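Local coordinates for protein quinoline 2-oxidoreductase large subunit (Pseudomonas putida, PDB 1T3Q) that carries the molybdenum-molybdopterin cytosine dinucleotide cofactor of a molybdenum hydroxylase that oxidises quinoline at its 2-position, at residues B[88-91]-B[97-100]; B[169-174]-B[336-341]; B[103-108]-B[112-117]. One frame throughout, in Å; residues are numbered along the deposited sequence.

Interaction 1 (B[88-91]-B[97-100])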
loop_
_atom_site.group_PDB
_atom_site.type_symbol
_atom_site.label_atom_id
_atom_site.label_comp_id
_atom_site.label_asym_id
_atom_site.label_seq_id
_atom_site.Cartn_x
_atom_site.Cartn_y
_atom_site.Cartn_z
ATOM N N VAL B 88 -7.389 -28.150 9.709
ATOM C CA VAL B 88 -8.164 -28.983 10.624
ATOM C C VAL B 88 -9.612 -28.502 10.593
ATOM O O VAL B 88 -9.892 -27.345 10.899
ATOM C CB VAL B 88 -7.632 -28.864 12.067
ATOM C CG1 VAL B 88 -8.406 -29.798 12.995
ATOM C CG2 VAL B 88 -6.150 -29.193 12.094
ATOM N N ALA B 89 -10.527 -29.387 10.218
ATOM C CA ALA B 89 -11.935 -29.026 10.133
ATOM C C ALA B 89 -12.799 -29.966 10.954
ATOM O O ALA B 89 -12.809 -31.177 10.724
ATOM C CB ALA B 89 -12.389 -29.042 8.672
ATOM N N THR B 90 -13.534 -29.405 11.903
ATOM C CA THR B 90 -14.401 -30.209 12.750
ATOM C C THR B 90 -15.679 -29.461 13.106
ATOM O O THR B 90 -15.816 -28.269 12.821
ATOM C CB THR B 90 -13.676 -30.619 14.048
ATOM O OG1 THR B 90 -14.470 -31.586 14.752
ATOM C CG2 THR B 90 -13.435 -29.401 14.932
ATOM N N MET B 91 -16.611 -30.175 13.729
ATOM C CA MET B 91 -17.893 -29.617 14.133
ATOM C C MET B 91 -18.308 -30.213 15.471
ATOM O O MET B 91 -18.004 -31.372 15.758
ATOM C CB MET B 91 -18.969 -29.948 13.091
ATOM C CG MET B 91 -18.984 -29.056 11.862
ATOM S SD MET B 91 -19.767 -27.458 12.170
ATOM C CE MET B 91 -18.863 -26.428 11.020
ATOM N N GLN B 97 -16.839 -36.784 12.008
ATOM C CA GLN B 97 -15.446 -37.164 11.821
ATOM C C GLN B 97 -14.594 -35.991 11.350
ATOM O O GLN B 97 -14.760 -35.487 10.240
ATOM C CB GLN B 97 -15.327 -38.311 10.816
ATOM C CG GLN B 97 -15.838 -39.652 11.323
ATOM C CD GLN B 97 -15.282 -40.806 10.519
ATOM O OE1 GLN B 97 -15.914 -41.293 9.578
ATOM N NE2 GLN B 97 -14.078 -41.237 10.873
ATOM N N THR B 98 -13.676 -35.565 12.208
ATOM C CA THR B 98 -12.779 -34.465 11.895
ATOM C C THR B 98 -11.842 -34.873 10.768
ATOM O O THR B 98 -11.494 -36.041 10.638
ATOM C CB THR B 98 -11.904 -34.098 13.113
ATOM O OG1 THR B 98 -12.726 -33.553 14.148
ATOM C CG2 THR B 98 -10.835 -33.092 12.727
ATOM N N THR B 99 -11.455 -33.914 9.938
ATOM C CA THR B 99 -10.507 -34.204 8.876
ATOM C C THR B 99 -9.422 -33.151 8.957
ATOM O O THR B 99 -9.651 -32.040 9.432
ATOM C CB THR B 99 -11.137 -34.159 7.457
ATOM O OG1 THR B 99 -11.718 -32.870 7.222
ATOM C CG2 THR B 99 -12.194 -35.247 7.299
ATOM N N ILE B 100 -8.224 -33.526 8.532
ATOM C CA ILE B 100 -7.102 -32.609 8.506
ATOM C C ILE B 100 -6.637 -32.693 7.063
ATOM O O ILE B 100 -6.131 -33.724 6.633
ATOM C CB ILE B 100 -5.965 -33.070 9.446
ATOM C CG1 ILE B 100 -6.479 -33.136 10.885
ATOM C CG2 ILE B 100 -4.788 -32.111 9.341
ATOM C CD1 ILE B 100 -5.409 -33.490 11.915
#

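Interaction 2 (B[169-174]-B[336-341])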
loop_
_atom_site.group_PDB
_atom_site.type_symbol
_atom_site.label_atom_id
_atom_site.label_comp_id
_atom_site.label_asym_id
_atom_site.label_seq_id
_atom_site.Cartn_x
_atom_site.Cartn_y
_atom_site.Cartn_z
ATOM N N THR B 169 -26.791 -37.721 11.035
ATOM C CA THR B 169 -27.662 -37.153 12.047
ATOM C C THR B 169 -29.127 -37.254 11.660
ATOM O O THR B 169 -29.479 -37.226 10.484
ATOM C CB THR B 169 -27.330 -35.657 12.289
ATOM O OG1 THR B 169 -25.931 -35.511 12.564
ATOM C CG2 THR B 169 -28.126 -35.118 13.467
ATOM N N SER B 170 -29.976 -37.375 12.672
ATOM C CA SER B 170 -31.411 -37.450 12.474
ATOM C C SER B 170 -32.041 -36.698 13.631
ATOM O O SER B 170 -31.982 -37.143 14.776
ATOM C CB SER B 170 -31.878 -38.904 12.468
ATOM O OG SER B 170 -33.289 -38.965 12.379
ATOM N N ARG B 171 -32.632 -35.549 13.334
ATOM C CA ARG B 171 -33.256 -34.734 14.362
ATOM C C ARG B 171 -34.729 -35.050 14.593
ATOM O O ARG B 171 -35.311 -34.617 15.582
ATOM C CB ARG B 171 -33.056 -33.256 14.024
ATOM C CG ARG B 171 -31.656 -32.772 14.378
ATOM C CD ARG B 171 -31.160 -31.662 13.466
ATOM N NE ARG B 171 -30.787 -32.163 12.147
ATOM C CZ ARG B 171 -30.098 -31.466 11.250
ATOM N NH1 ARG B 171 -29.704 -30.228 11.524
ATOM N NH2 ARG B 171 -29.797 -32.011 10.080
ATOM N N ALA B 172 -35.329 -35.806 13.683
ATOM C CA ALA B 172 -36.729 -36.187 13.817
ATOM C C ALA B 172 -36.896 -37.598 13.276
ATOM O O ALA B 172 -36.498 -37.884 12.146
ATOM C CB ALA B 172 -37.615 -35.217 13.055
ATOM N N ARG B 173 -37.483 -38.481 14.080
ATOM C CA ARG B 173 -37.674 -39.871 13.670
ATOM C C ARG B 173 -39.062 -40.441 13.950
ATOM O O ARG B 173 -39.188 -41.534 14.499
ATOM C CB ARG B 173 -36.624 -40.758 14.346
ATOM N N ASP B 174 -40.103 -39.710 13.570
ATOM C CA ASP B 174 -41.467 -40.191 13.778
ATOM C C ASP B 174 -41.708 -41.432 12.920
ATOM O O ASP B 174 -41.074 -41.610 11.878
ATOM C CB ASP B 174 -42.477 -39.103 13.399
ATOM C CG ASP B 174 -42.413 -37.901 14.320
ATOM O OD1 ASP B 174 -42.821 -36.801 13.892
ATOM O OD2 ASP B 174 -41.962 -38.058 15.478
ATOM N N GLU B 336 -24.204 -29.140 3.221
ATOM C CA GLU B 336 -25.298 -29.559 2.351
ATOM C C GLU B 336 -26.470 -30.217 3.092
ATOM O O GLU B 336 -27.327 -29.522 3.633
ATOM C CB GLU B 336 -24.775 -30.479 1.246
ATOM C CG GLU B 336 -24.023 -29.725 0.138
ATOM C CD GLU B 336 -24.961 -28.921 -0.762
ATOM O OE1 GLU B 336 -24.500 -27.947 -1.399
ATOM O OE2 GLU B 336 -26.155 -29.273 -0.848
ATOM N N SER B 337 -26.507 -31.547 3.119
ATOM C CA SER B 337 -27.597 -32.280 3.769
ATOM C C SER B 337 -27.927 -31.905 5.215
ATOM O O SER B 337 -29.098 -31.745 5.567
ATOM C CB SER B 337 -27.326 -33.789 3.706
ATOM O OG SER B 337 -27.464 -34.276 2.383
ATOM N N HIS B 338 -26.905 -31.774 6.049
ATOM C CA HIS B 338 -27.115 -31.460 7.454
ATOM C C HIS B 338 -27.922 -30.181 7.674
ATOM O O HIS B 338 -28.992 -30.219 8.280
ATOM C CB HIS B 338 -25.767 -31.379 8.173
ATOM C CG HIS B 338 -25.876 -31.374 9.666
ATOM N ND1 HIS B 338 -26.070 -30.221 10.397
ATOM C CD2 HIS B 338 -25.823 -32.385 10.566
ATOM C CE1 HIS B 338 -26.129 -30.523 11.683
ATOM N NE2 HIS B 338 -25.982 -31.829 11.811
ATOM N N VAL B 339 -27.425 -29.048 7.191
ATOM C CA VAL B 339 -28.163 -27.802 7.376
ATOM C C VAL B 339 -29.443 -27.792 6.549
ATOM O O VAL B 339 -30.418 -27.129 6.913
ATOM C CB VAL B 339 -27.310 -26.569 7.014
ATOM C CG1 VAL B 339 -26.113 -26.491 7.946
ATOM C CG2 VAL B 339 -26.866 -26.635 5.559
ATOM N N GLY B 340 -29.441 -28.538 5.446
ATOM C CA GLY B 340 -30.616 -28.612 4.592
ATOM C C GLY B 340 -31.808 -29.256 5.286
ATOM O O GLY B 340 -32.927 -28.738 5.230
ATOM N N ASN B 341 -31.578 -30.391 5.942
ATOM C CA ASN B 341 -32.659 -31.083 6.634
ATOM C C ASN B 341 -33.222 -30.279 7.797
ATOM O O ASN B 341 -34.379 -30.462 8.178
ATOM C CB ASN B 341 -32.195 -32.455 7.137
ATOM C CG ASN B 341 -32.257 -33.522 6.061
ATOM O OD1 ASN B 341 -32.231 -34.717 6.356
ATOM N ND2 ASN B 341 -32.332 -33.098 4.805
#

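Interaction 3 (B[103-108]-B[112-117])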
loop_
_atom_site.group_PDB
_atom_site.type_symbol
_atom_site.label_atom_id
_atom_site.label_comp_id
_atom_site.label_asym_id
_atom_site.label_seq_id
_atom_site.Cartn_x
_atom_site.Cartn_y
_atom_site.Cartn_z
ATOM N N LEU B 103 -1.867 -29.400 3.139
ATOM C CA LEU B 103 -1.775 -28.366 2.115
ATOM C C LEU B 103 -1.342 -29.013 0.802
ATOM O O LEU B 103 -1.845 -28.669 -0.272
ATOM C CB LEU B 103 -0.794 -27.276 2.554
ATOM C CG LEU B 103 -1.110 -26.672 3.931
ATOM C CD1 LEU B 103 -0.211 -25.474 4.187
ATOM C CD2 LEU B 103 -2.583 -26.256 4.005
ATOM N N LEU B 104 -0.412 -29.960 0.902
ATOM C CA LEU B 104 0.072 -30.706 -0.252
ATOM C C LEU B 104 -0.029 -32.178 0.099
ATOM O O LEU B 104 0.278 -32.566 1.225
ATOM C CB LEU B 104 1.534 -30.375 -0.555
ATOM C CG LEU B 104 1.825 -29.463 -1.744
ATOM C CD1 LEU B 104 1.240 -28.087 -1.484
ATOM C CD2 LEU B 104 3.330 -29.374 -1.950
ATOM N N ALA B 105 -0.466 -32.997 -0.849
ATOM C CA ALA B 105 -0.564 -34.428 -0.591
ATOM C C ALA B 105 0.828 -34.886 -0.162
ATOM O O ALA B 105 1.832 -34.404 -0.690
ATOM C CB ALA B 105 -0.994 -35.165 -1.851
ATOM N N ASN B 106 0.890 -35.795 0.805
ATOM C CA ASN B 106 2.177 -36.296 1.274
ATOM C C ASN B 106 2.103 -37.808 1.395
ATOM O O ASN B 106 1.564 -38.330 2.369
ATOM C CB ASN B 106 2.529 -35.689 2.637
ATOM C CG ASN B 106 3.971 -35.965 3.046
ATOM O OD1 ASN B 106 4.398 -35.603 4.142
ATOM N ND2 ASN B 106 4.728 -36.600 2.159
ATOM N N GLY B 107 2.630 -38.508 0.398
ATOM C CA GLY B 107 2.599 -39.959 0.437
ATOM C C GLY B 107 1.372 -40.551 -0.229
ATOM O O GLY B 107 1.406 -41.681 -0.712
ATOM N N VAL B 108 0.281 -39.791 -0.261
ATOM C CA VAL B 108 -0.951 -40.265 -0.881
ATOM C C VAL B 108 -1.802 -39.082 -1.340
ATOM O O VAL B 108 -1.804 -38.033 -0.699
ATOM C CB VAL B 108 -1.777 -41.119 0.116
ATOM C CG1 VAL B 108 -2.132 -40.294 1.338
ATOM C CG2 VAL B 108 -3.033 -41.648 -0.551
ATOM N N VAL B 112 -8.417 -36.193 -7.785
ATOM C CA VAL B 112 -7.790 -35.618 -8.961
ATOM C C VAL B 112 -7.806 -34.113 -8.772
ATOM O O VAL B 112 -8.866 -33.522 -8.556
ATOM C CB VAL B 112 -8.565 -35.976 -10.242
ATOM C CG1 VAL B 112 -7.962 -35.251 -11.439
ATOM C CG2 VAL B 112 -8.522 -37.480 -10.463
ATOM N N GLY B 113 -6.629 -33.502 -8.835
ATOM C CA GLY B 113 -6.531 -32.065 -8.661
ATOM C C GLY B 113 -5.843 -31.651 -7.376
ATOM O O GLY B 113 -5.479 -30.484 -7.222
ATOM N N GLU B 114 -5.662 -32.585 -6.441
ATOM C CA GLU B 114 -4.997 -32.241 -5.187
ATOM C C GLU B 114 -3.564 -31.850 -5.515
ATOM O O GLU B 114 -2.943 -32.441 -6.388
ATOM C CB GLU B 114 -5.007 -33.427 -4.216
ATOM C CG GLU B 114 -4.557 -33.069 -2.810
ATOM C CD GLU B 114 -4.799 -34.194 -1.813
ATOM O OE1 GLU B 114 -4.972 -33.891 -0.609
ATOM O OE2 GLU B 114 -4.815 -35.376 -2.230
ATOM N N ILE B 115 -3.036 -30.851 -4.819
ATOM C CA ILE B 115 -1.678 -30.396 -5.078
ATOM C C ILE B 115 -0.653 -31.391 -4.531
ATOM O O ILE B 115 -0.772 -31.847 -3.398
ATOM C CB ILE B 115 -1.435 -29.016 -4.437
ATOM C CG1 ILE B 115 -2.547 -28.044 -4.853
ATOM C CG2 ILE B 115 -0.084 -28.475 -4.872
ATOM C CD1 ILE B 115 -2.513 -26.722 -4.107
ATOM N N VAL B 116 0.347 -31.729 -5.339
ATOM C CA VAL B 116 1.385 -32.660 -4.905
ATOM C C VAL B 116 2.739 -31.961 -4.857
ATOM O O VAL B 116 3.685 -32.449 -4.237
ATOM C CB VAL B 116 1.471 -33.892 -5.838
ATOM C CG1 VAL B 116 0.120 -34.585 -5.898
ATOM C CG2 VAL B 116 1.926 -33.479 -7.224
ATOM N N ALA B 117 2.825 -30.810 -5.515
ATOM C CA ALA B 117 4.053 -30.032 -5.531
ATOM C C ALA B 117 3.780 -28.608 -5.989
ATOM O O ALA B 117 2.873 -28.370 -6.784
ATOM C CB ALA B 117 5.082 -30.684 -6.458
HETATM O O HOH W 1 -3.937 -29.602 -2.050
HETATM O O HOH W 2 3.860 -34.311 -2.439
#

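Interaction 1 (B[88-91]-B[97-100])
Ala-89 and Thr-99 form the hydrogen-bonded pair of a small antiparallel hairpin, and their backbones bind each other twice. Ala-89 N donates to Thr-99 O at 2.9 Å, an almost straight bond (176° at the hydrogen) that meets the acceptor nearly head-on to its C=O. The return bond, Thr-99 N to Ala-89 O, is longer at 3.2 Å, with its donor tilted 16° from the carbonyl plane. That same Ala-89 O also receives a CA-H...O contact from Thr-98, whose CG2 comes close as well, 3.4 Å from Ala-89 O.

Beyond the strands proper, hydroxyls take over from the backbone. Thr-90 OG1 and Thr-98 OG1 share a hydrogen bond of 2.7 Å in which either may donate. Thr-90 turns this oxygen to the partner segment by setting it anti to its own nitrogen (chi1 -171°), and a different torsion at Thr-98, OG1 anti to the carbonyl carbon, brings the two hydroxyls together.

Apolar contacts line one face. Val-88 and Ile-100, the non-hydrogen-bonded pair, lie side by side and point the same way, with Val-88 CG2 4.1 Å from Ile-100 CG1. The other methyl of Val-88, CG1, meets Thr-98 CG2 at 4.1 Å.

On the other face, Ala-89 rests on Asn-327, whose backbone N is bound by Thr-99 OG1. The hairpin of strands 87-89 and 99-101 is a two-stranded sheet in the a/b hammerhead region, and backbone bonding between Gln-97 and Val-166 links it to strand 165-170.

Interaction 2 (B[169-174]-B[336-341])
Arg-171 reaches across from the corner between strands 165-170 and 172-173 to grip His-338 O, on the short helix 337-342. Arg-171 NH2 makes the main bond, 2.7 Å to His-338 O with 156° at the hydrogen, and the carbonyl oxygen lies close to the guanidinium plane. Arg-171 NH1 adds a weak bond of 3.3 Å to the same His-338 O. Bends at chi2 and chi3 (149° and -74°) bring the guanidinium to the carbonyl, NH2 foremost.

The imidazole of His-338 fills the tight part of the contact. NH1 of Arg-171 stands over one face of the ring near its rim, 3.6 Å from His-338 CE1, while the hydroxyl of Thr-169 meets the ring edge in plane, with Thr-169 OG1 3.7 Å from His-338 CD2. Towards the far end of the helix segment, Asn-341 CB touches Arg-171 NH2 obliquely at 3.8 Å.

The other side is loose. Ser-170 is exposed and points away from the helix, its OG bonded to Glu-355 O. Strand 352-360 pairs with this chain on both sides of the corner, and Glu-355 OE2 accepts a hydrogen bond from Arg-171 N; beyond the corner the chain leaves the helix.

A cationic group thus meets a helix carbonyl without a carboxylate from the helix; the partial negative charge of that oxygen would favour it, and the neighbouring guanidinium is likely to disfavour a second proton on the imidazole.

Interaction 3 (B[103-108]-B[112-117])
Two water bridges flank the one direct hydrogen bond between Ala-105 and Ile-115 in this buried contact. Ala-105 N donates a hydrogen bond to Ile-115 O at 2.8 Å, in line with the carbonyl. One water donates to Leu-103 O and accepts from Ile-115 N, the latter at 3.2 Å; a second donates to both Ala-105 O and Val-116 O, its distance to Val-116 O being 2.6 Å. Segment 103-108 is irregular, whereas strand 115-121, in the a/b hammerhead range, pairs with strand 43-49 in a mixed sheet that continues into later parts of the chain. Here Val-116 and Ala-117 both face Leu-48 of strand 43-49, a classic beta bulge.

Leu-104 packs by both methyls: Leu-104 CD1 lies 3.7 Å from Ile-115 CG2, and Leu-104 CD2 lies 3.7 Å from Ala-117 CA. An alanine here, lacking CG and both methyls, would probably leave a gap beside Ile-115 CG2 and Ala-117 CA and take packing from Val-80 and Leu-267. The methyl of Ala-105 faces Glu-114, Ala-105 CB being 3.8 Å from Glu-114 OE2. The glutamate side chain is extended beyond CG, and its carboxylate is held by Arg-110 N at OE2 and Tyr-326 OH at OE1.

Interactions 1 and 3 lie in the a/b hammerhead range and follow each other along the chain, their segments adjoining in sequence, with centres about 18 Å apart. Interaction 3 is the buried one, where a loop is fitted to a sheet strand by one direct backbone bond, two waters and leucine packing; interaction 1 is partly buried and regular, closing a hairpin with paired backbone bonds. Interaction 2, also partly buried, belongs to the molybdopterin cofactor-binding range and joins a strand end and corner to a helix distant in sequence, through a charged side chain rather than backbone pairing. Interactions 1 and 2 do not touch, yet strand 165-170 meets both: Val-166 bonds Gln-97, and Thr-169 belongs to interaction 2.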